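Local coordinates for malonyl CoA-ACP transacylase (Xanthomonas oryzae pv. oryzae, PDB 3K89), which probably transfers the malonyl group from malonyl-CoA to the holo acyl carrier protein, a step that supplies bacterial fatty acid synthesis, at residues 174-177 and 178-182; 53-56 and 57-61. One frame throughout, in Å; residues are numbered along the deposited sequence.

Contact 1: 174-177 and 178-182; sequences DAAA and VDRAL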
# COMPACT_ATOMS: atom_id res chain seq x y z
N ASP A 174 2.80 19.80 -4.25
CA ASP A 174 2.24 20.70 -5.27
C ASP A 174 2.81 20.38 -6.65
O ASP A 174 4.01 20.14 -6.80
CB ASP A 174 2.54 22.16 -4.89
CG ASP A 174 1.78 22.61 -3.65
OD1 ASP A 174 0.53 22.76 -3.72
OD2 ASP A 174 2.43 22.82 -2.61
N ALA A 175 1.94 20.37 -7.65
CA ALA A 175 2.34 20.00 -9.00
C ALA A 175 3.53 20.84 -9.49
O ALA A 175 4.48 20.30 -10.03
CB ALA A 175 1.16 20.14 -9.98
N ALA A 176 3.46 22.16 -9.29
CA ALA A 176 4.51 23.07 -9.80
C ALA A 176 5.84 22.76 -9.13
O ALA A 176 6.88 22.80 -9.77
CB ALA A 176 4.13 24.51 -9.55
N ALA A 177 5.79 22.40 -7.85
CA ALA A 177 7.00 22.09 -7.10
C ALA A 177 7.62 20.75 -7.49
O ALA A 177 8.85 20.63 -7.54
CB ALA A 177 6.73 22.16 -5.59
N VAL A 178 6.78 19.75 -7.77
CA VAL A 178 7.26 18.47 -8.27
C VAL A 178 7.93 18.72 -9.64
O VAL A 178 9.02 18.22 -9.90
CB VAL A 178 6.11 17.41 -8.35
CG1 VAL A 178 6.57 16.15 -9.07
CG2 VAL A 178 5.63 17.08 -6.94
N ASP A 179 7.30 19.54 -10.48
CA ASP A 179 7.88 19.84 -11.79
C ASP A 179 9.21 20.58 -11.65
O ASP A 179 10.16 20.27 -12.37
CB ASP A 179 6.90 20.60 -12.69
CG ASP A 179 5.89 19.68 -13.36
OD1 ASP A 179 6.10 18.45 -13.40
OD2 ASP A 179 4.87 20.20 -13.87
N ARG A 180 9.30 21.53 -10.71
CA ARG A 180 10.58 22.18 -10.43
C ARG A 180 11.65 21.18 -9.97
O ARG A 180 12.80 21.23 -10.42
CB ARG A 180 10.45 23.34 -9.44
CG ARG A 180 9.71 24.57 -9.98
CD ARG A 180 9.84 25.73 -9.02
NE ARG A 180 9.32 25.47 -7.67
CZ ARG A 180 8.07 25.71 -7.29
NH1 ARG A 180 7.17 26.18 -8.16
NH2 ARG A 180 7.69 25.45 -6.04
N ALA A 181 11.28 20.25 -9.09
CA ALA A 181 12.22 19.22 -8.65
C ALA A 181 12.71 18.37 -9.82
O ALA A 181 13.90 18.05 -9.90
CB ALA A 181 11.60 18.35 -7.55
N LEU A 182 11.80 18.02 -10.71
CA LEU A 182 12.14 17.25 -11.90
C LEU A 182 13.13 18.01 -12.79
O LEU A 182 14.07 17.40 -13.29
CB LEU A 182 10.88 16.86 -12.68
CG LEU A 182 9.94 15.85 -11.99
CD1 LEU A 182 8.69 15.59 -12.85
CD2 LEU A 182 10.65 14.54 -11.66
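V178 opens the first helical turn's bonding to the residues before it: its N donates to D174 O at 3.0 Å, with an N-H...O angle of 164°. Its chi1 of 172° leaves CG2 beside the backbone N, and there CG2 lies 3.5 Å from the same D174 O. D174 sits at the N-cap, but its carboxylate makes no capping bond and accepts instead from V157 N through OD2. D179 N repeats the bond to A175 O at 3.0 Å, and its CB and CG pass alongside that oxygen. R180 N reaches A176 O at 2.9 Å, and the side chain then doubles back over the preceding turn. The bend at chi3 (-58°) brings the guanidinium across A176 and A177, with A176 O and A177 CA over one face, each offset toward its rim. NH1 comes 3.7 Å from A176 CB, and NH2 3.5 Å from A177 CB. The polar end is held from outside the turn: NE bonds to A152 O and NH2 to Q156 OE1. A181 N bonds to A177 O at 2.9 Å, the last of these bonds to reach back to 174-177, and L182 N continues the pattern to V178 O. These i to i+4 bonds begin helix 175-187, the second helix of the ferredoxin-like small subdomain typical of FabD-type acyltransferases, packed through V178 on its sheet and through A181 on helix 142-152.

Contact 2: 53-56 and 57-61; sequences GPEE and MLNRT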
# COMPACT_ATOMS: atom_id res chain seq x y z
N GLY A 53 -14.75 -2.29 -15.11
CA GLY A 53 -14.55 -0.86 -15.13
C GLY A 53 -15.79 -0.09 -14.73
O GLY A 53 -16.71 -0.66 -14.13
N PRO A 54 -15.84 1.22 -15.05
CA PRO A 54 -14.87 1.92 -15.90
C PRO A 54 -13.49 2.06 -15.25
O PRO A 54 -13.38 2.35 -14.06
CB PRO A 54 -15.49 3.30 -16.07
CG PRO A 54 -16.38 3.48 -14.88
CD PRO A 54 -16.92 2.11 -14.58
N GLU A 55 -12.44 1.88 -16.05
CA GLU A 55 -11.08 1.97 -15.51
C GLU A 55 -10.78 3.33 -14.89
O GLU A 55 -10.04 3.42 -13.89
CB GLU A 55 -10.03 1.61 -16.56
CG GLU A 55 -8.68 1.28 -15.92
CD GLU A 55 -7.66 0.72 -16.89
OE1 GLU A 55 -7.87 0.85 -18.13
OE2 GLU A 55 -6.65 0.17 -16.41
N GLU A 56 -11.37 4.39 -15.44
CA GLU A 56 -11.19 5.73 -14.87
C GLU A 56 -11.62 5.82 -13.39
O GLU A 56 -10.93 6.46 -12.60
CB GLU A 56 -11.88 6.81 -15.72
CG GLU A 56 -11.25 8.19 -15.59
CD GLU A 56 -11.78 9.17 -16.63
OE1 GLU A 56 -13.00 9.43 -16.64
OE2 GLU A 56 -10.96 9.69 -17.44
N MET A 57 -12.74 5.18 -13.03
CA MET A 57 -13.18 5.15 -11.65
C MET A 57 -12.32 4.21 -10.82
O MET A 57 -11.95 4.56 -9.69
CB MET A 57 -14.64 4.72 -11.51
CG MET A 57 -15.64 5.81 -11.83
SD MET A 57 -17.31 5.14 -11.62
CE MET A 57 -17.56 5.27 -9.87
N LEU A 58 -12.02 3.04 -11.36
CA LEU A 58 -11.15 2.06 -10.68
C LEU A 58 -9.81 2.68 -10.28
O LEU A 58 -9.25 2.34 -9.23
CB LEU A 58 -10.90 0.83 -11.56
CG LEU A 58 -9.94 -0.25 -11.01
CD1 LEU A 58 -10.46 -0.87 -9.69
CD2 LEU A 58 -9.64 -1.33 -12.04
N ASN A 59 -9.30 3.60 -11.11
CA ASN A 59 -8.03 4.28 -10.83
C ASN A 59 -8.12 5.52 -9.92
O ASN A 59 -7.09 6.06 -9.49
CB ASN A 59 -7.37 4.68 -12.16
CG ASN A 59 -6.82 3.48 -12.91
OD1 ASN A 59 -6.60 2.42 -12.34
ND2 ASN A 59 -6.59 3.65 -14.22
N ARG A 60 -9.34 5.97 -9.63
CA ARG A 60 -9.56 7.08 -8.70
C ARG A 60 -9.44 6.52 -7.29
O ARG A 60 -10.14 5.57 -6.95
CB ARG A 60 -10.96 7.66 -8.90
CG ARG A 60 -11.15 9.07 -8.38
CD ARG A 60 -11.53 10.04 -9.52
NE ARG A 60 -12.92 9.81 -9.92
CZ ARG A 60 -13.34 9.52 -11.16
NH1 ARG A 60 -12.50 9.46 -12.18
NH2 ARG A 60 -14.63 9.31 -11.36
N THR A 61 -8.57 7.12 -6.49
CA THR A 61 -8.15 6.53 -5.22
C THR A 61 -9.26 6.17 -4.21
O THR A 61 -9.14 5.18 -3.49
CB THR A 61 -7.00 7.36 -4.57
OG1 THR A 61 -6.26 6.53 -3.67
CG2 THR A 61 -7.52 8.59 -3.84
O HOH W 1 -6.03 0.06 -13.48
O HOH W 2 -4.93 2.27 -16.07
O HOH W 3 -15.01 8.71 -13.91
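P54 and M57 meet through apolar atoms, the CG of the proline ring lying 3.8 Å from M57 SD. E55 and N59 touch one turn apart: E55 CG is 3.6 Å from N59 ND2, and the carboxylate and amide planes are turned 44° against each other. Two waters join these polar ends. One donates to both E55 OE2 and N59 OD1; the other accepts from N59 ND2 at 2.8 Å and gives a weak bond to OE2. E56 CG lies 3.8 Å from R60 NH1, but the charges do not pair. E56 OE1 stays 4.5 Å from R60 NH1, beyond a salt bridge, and a third water, in the plane of the guanidinium at its edge, accepts from R60 NH2 at 2.6 Å and donates only weakly to OE1. R60 comes back to E56 because its chain bends at both chi2 (118°) and chi3.

Behind these side chains, the backbone sets their spacing. L58 N donates to P54 O at 3.1 Å in a nearly straight bond (174°); P54 O also takes a weak, strongly bent bond from M57 N. N59 N bonds to E55 O at 2.9 Å, and R60 N to M57 O, three residues back. P54 follows a cis peptide bond and occupies the N-cap position, directly after G53, the first residue beyond helix 46-52 to leave helical angles, with positive phi. Farther out, N59 OD1 accepts from Q16 NE2, and L58 O from T64 OG1. The short helix 55-58 thus links helices 46-52 and 61-81: P54 and M57 lean on L49, M57 also touches Y63, L58 packs on A67, and R60 meets Q124 of helix 109-126.

Contact 2 precedes contact 1 along the chain, and the two do not touch: their centres are 25 Å apart and their nearest atoms about 15 Å. Both belong to the acyl transferase domain, but to different parts of its fold. Residues 174-182 lie in the ferredoxin-like small subdomain, whereas 53-61 form a short surface link among the helices of the larger alpha/beta part that carries the parallel sheet. The side chain of V178 is about 12 Å from that of H203, a predicted active-site residue, too far for contact. Contact 2 lies away from the predicted active-site residues, although the side chain of N59 is about 12 Å from a bound glycerol. Neither separation implies direct participation in catalysis.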